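Local coordinates for protein cofilin (Streptomyces griseoflavus, PDB 5IVU) that probably binds actin, as a bacterial member of the ADF/cofilin family of actin-binding proteins, at residues D61-A66 / W89-A94. Residues are numbered along the deposited sequence; the frame is centred on the assembly and turned at random.
Sequences DECRWA and WAPDSA
In the central mixed sheet of this ADF-homology fold, the antiparallel pairing of strands 64-72 and 81-89 ends where Arg64 meets Trp89; beyond that pair the two segments stay close, but the backbone pairing stops at Pro91. Arg64 and Trp89 form a hydrogen-bonded pair: Trp89 N donates to Arg64 O at 2.8 Å, and Arg64 N returns a bond of 3.1 Å to Trp89 O, bent to 149° at the hydrogen. The same Trp89 O also receives a CA-H...O contact from Cys63 CA. Proline has no N-H to offer Glu62 O, and the ring carbons CG and CD of Pro91 lie against that oxygen instead. Pro91 CD, 3.4 Å from Glu62 O, also sits 3.7 Å above one face of the Trp89 indole, offset toward the rim. With CG anti to the backbone N (chi1 179°), Trp89 carries its pyrrole edge back beside Glu62, where CD1 approaches Glu62 O to 3.1 Å; the indole NE1 bonds instead to Pro59 O. An alanine in place of Pro91 would lose CG and CD, which would probably open a gap beside Glu62 O and over that face of the Trp89 ring. The type I turn from Pro91 to Ala94 is closed by Ala94 N to Pro91 O and brings Ala94 back against the 61-66 segment. There Ala94 CA makes a CA-H...O contact of 3.4 Å with Asp61 O, while its methyl touches Cys63 SG at 4.0 Å. Gln98, in the following helix 96-112, accepts a bond from Cys63 N and donates one to Glu62 OE1, which forms a salt bridge with Arg64 NH2; Arg64 NH1 pairs with Glu43 on strand 39-46. Two conventional hydrogen bonds thus finish the strand pairing, and carbon-to-oxygen and apolar contacts hold the loops together beyond it.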
ATOM      1  N   ASP A  61       6.147  11.745   7.090  1.00 47.20           N
ATOM      2  CA  ASP A  61       7.579  11.924   6.818  1.00 49.23           C
ATOM      3  C   ASP A  61       8.348  10.590   6.663  1.00 47.54           C
ATOM      4  O   ASP A  61       9.557  10.533   6.907  1.00 46.03           O
ATOM      5  CB  ASP A  61       8.196  12.799   7.926  1.00 52.87           C
ATOM      6  CG  ASP A  61       8.078  12.172   9.324  1.00 55.74           C
ATOM      7  OD1 ASP A  61       7.445  11.099   9.472  1.00 55.19           O
ATOM      8  OD2 ASP A  61       8.630  12.764  10.278  1.00 59.37           O
ATOM      9  N   GLU A  62       7.639   9.529   6.265  1.00 46.28           N
ATOM     10  CA  GLU A  62       8.247   8.224   6.002  1.00 45.05           C
ATOM     11  C   GLU A  62       7.598   7.550   4.806  1.00 42.63           C
ATOM     12  O   GLU A  62       6.429   7.786   4.521  1.00 41.79           O
ATOM     13  CB  GLU A  62       8.112   7.294   7.202  1.00 46.88           C
ATOM     14  CG  GLU A  62       8.944   7.684   8.410  1.00 50.05           C
ATOM     15  CD  GLU A  62       9.139   6.520   9.368  1.00 52.91           C
ATOM     16  OE1 GLU A  62       9.795   5.526   8.980  1.00 53.53           O
ATOM     17  OE2 GLU A  62       8.634   6.589  10.503  1.00 56.04           O
ATOM     18  N   CYS A  63       8.375   6.723   4.108  1.00 39.73           N
ATOM     19  CA  CYS A  63       7.861   5.920   3.005  1.00 39.36           C
ATOM     20  C   CYS A  63       7.187   4.649   3.505  1.00 36.58           C
ATOM     21  O   CYS A  63       7.576   4.078   4.530  1.00 32.43           O
ATOM     22  CB  CYS A  63       8.982   5.515   2.050  1.00 40.89           C
ATOM     23  SG  CYS A  63      10.016   6.871   1.486  1.00 42.16           S
ATOM     24  N   ARG A  64       6.172   4.222   2.761  1.00 35.25           N
ATOM     25  CA  ARG A  64       5.515   2.934   2.974  1.00 37.10           C
ATOM     26  C   ARG A  64       5.084   2.400   1.617  1.00 35.89           C
ATOM     27  O   ARG A  64       5.054   3.140   0.629  1.00 34.90           O
ATOM     28  CB  ARG A  64       4.272   3.058   3.888  1.00 36.46           C
ATOM     29  CG  ARG A  64       4.552   3.425   5.336  1.00 37.37           C
ATOM     30  CD  ARG A  64       5.227   2.306   6.118  1.00 39.28           C
ATOM     31  NE  ARG A  64       6.404   2.765   6.871  1.00 42.52           N
ATOM     32  CZ  ARG A  64       6.412   3.271   8.108  1.00 44.07           C
ATOM     33  NH1 ARG A  64       5.301   3.421   8.818  1.00 48.96           N
ATOM     34  NH2 ARG A  64       7.557   3.645   8.649  1.00 45.73           N
ATOM     35  N   TRP A  65       4.768   1.109   1.582  1.00 34.27           N
ATOM     36  CA  TRP A  65       3.880   0.558   0.559  1.00 32.77           C
ATOM     37  C   TRP A  65       2.569   0.172   1.224  1.00 30.18           C
ATOM     38  O   TRP A  65       2.518  -0.047   2.431  1.00 29.30           O
ATOM     39  CB  TRP A  65       4.470  -0.673  -0.126  1.00 32.30           C
ATOM     40  CG  TRP A  65       5.858  -0.508  -0.641  1.00 32.60           C
ATOM     41  CD1 TRP A  65       6.239   0.121  -1.784  1.00 32.59           C
ATOM     42  CD2 TRP A  65       7.047  -1.016  -0.045  1.00 31.68           C
ATOM     43  NE1 TRP A  65       7.595   0.053  -1.926  1.00 33.03           N
ATOM     44  CE2 TRP A  65       8.118  -0.644  -0.873  1.00 32.66           C
ATOM     45  CE3 TRP A  65       7.312  -1.756   1.114  1.00 32.87           C
ATOM     46  CZ2 TRP A  65       9.445  -0.980  -0.585  1.00 33.30           C
ATOM     47  CZ3 TRP A  65       8.636  -2.089   1.407  1.00 32.85           C
ATOM     48  CH2 TRP A  65       9.682  -1.696   0.555  1.00 32.89           C
ATOM     49  N   ALA A  66       1.511   0.092   0.431  1.00 28.73           N
ATOM     50  CA  ALA A  66       0.237  -0.382   0.947  1.00 28.46           C
ATOM     51  C   ALA A  66      -0.556  -1.045  -0.139  1.00 29.42           C
ATOM     52  O   ALA A  66      -0.314  -0.806  -1.321  1.00 29.47           O
ATOM     53  CB  ALA A  66      -0.563   0.759   1.534  1.00 26.84           C
ATOM     54  N   TRP A  89       4.080   5.009  -1.237  1.00 33.55           N
ATOM     55  CA  TRP A  89       4.031   6.254  -0.491  1.00 34.73           C
ATOM     56  C   TRP A  89       5.462   6.748  -0.334  1.00 35.66           C
ATOM     57  O   TRP A  89       6.302   6.073   0.256  1.00 37.84           O
ATOM     58  CB  TRP A  89       3.343   6.033   0.856  1.00 35.14           C
ATOM     59  CG  TRP A  89       3.256   7.231   1.740  1.00 36.48           C
ATOM     60  CD1 TRP A  89       3.753   7.348   3.001  1.00 37.48           C
ATOM     61  CD2 TRP A  89       2.632   8.479   1.434  1.00 38.19           C
ATOM     62  NE1 TRP A  89       3.487   8.595   3.503  1.00 37.12           N
ATOM     63  CE2 TRP A  89       2.796   9.311   2.563  1.00 38.35           C
ATOM     64  CE3 TRP A  89       1.948   8.979   0.314  1.00 39.22           C
ATOM     65  CZ2 TRP A  89       2.295  10.610   2.612  1.00 38.22           C
ATOM     66  CZ3 TRP A  89       1.453  10.276   0.360  1.00 39.29           C
ATOM     67  CH2 TRP A  89       1.626  11.075   1.507  1.00 39.61           C
ATOM     68  N   ALA A  90       5.736   7.924  -0.891  1.00 37.20           N
ATOM     69  CA  ALA A  90       7.081   8.490  -0.924  1.00 37.36           C
ATOM     70  C   ALA A  90       6.970  10.001  -0.750  1.00 37.39           C
ATOM     71  O   ALA A  90       7.174  10.755  -1.707  1.00 42.39           O
ATOM     72  CB  ALA A  90       7.767   8.130  -2.238  1.00 36.06           C
ATOM     73  N   PRO A  91       6.642  10.445   0.472  1.00 38.67           N
ATOM     74  CA  PRO A  91       6.411  11.864   0.710  1.00 41.95           C
ATOM     75  C   PRO A  91       7.703  12.664   0.660  1.00 43.55           C
ATOM     76  O   PRO A  91       8.756  12.146   1.053  1.00 45.63           O
ATOM     77  CB  PRO A  91       5.808  11.884   2.124  1.00 41.67           C
ATOM     78  CG  PRO A  91       6.406  10.706   2.799  1.00 39.27           C
ATOM     79  CD  PRO A  91       6.545   9.668   1.723  1.00 39.86           C
ATOM     80  N   ASP A  92       7.601  13.913   0.208  1.00 44.49           N
ATOM     81  CA  ASP A  92       8.755  14.787  -0.005  1.00 47.39           C
ATOM     82  C   ASP A  92       9.648  14.928   1.238  1.00 47.82           C
ATOM     83  O   ASP A  92      10.874  14.893   1.134  1.00 45.88           O
ATOM     84  CB  ASP A  92       8.293  16.181  -0.472  1.00 52.18           C
ATOM     85  CG  ASP A  92       7.550  16.151  -1.819  1.00 54.89           C
ATOM     86  OD1 ASP A  92       7.630  15.136  -2.544  1.00 56.80           O
ATOM     87  OD2 ASP A  92       6.873  17.152  -2.145  1.00 57.24           O
ATOM     88  N   SER A  93       9.027  15.052   2.410  1.00 48.96           N
ATOM     89  CA  SER A  93       9.757  15.241   3.668  1.00 48.87           C
ATOM     90  C   SER A  93      10.462  13.993   4.216  1.00 47.83           C
ATOM     91  O   SER A  93      11.207  14.099   5.189  1.00 47.90           O
ATOM     92  CB  SER A  93       8.812  15.798   4.734  1.00 50.80           C
ATOM     93  OG  SER A  93       7.705  14.940   4.905  1.00 53.27           O
ATOM     94  N   ALA A  94      10.210  12.819   3.635  1.00 48.03           N
ATOM     95  CA  ALA A  94      10.956  11.608   3.991  1.00 48.36           C
ATOM     96  C   ALA A  94      12.415  11.744   3.577  1.00 48.31           C
ATOM     97  O   ALA A  94      12.727  12.415   2.596  1.00 47.60           O
ATOM     98  CB  ALA A  94      10.340  10.382   3.333  1.00 49.51           C
TER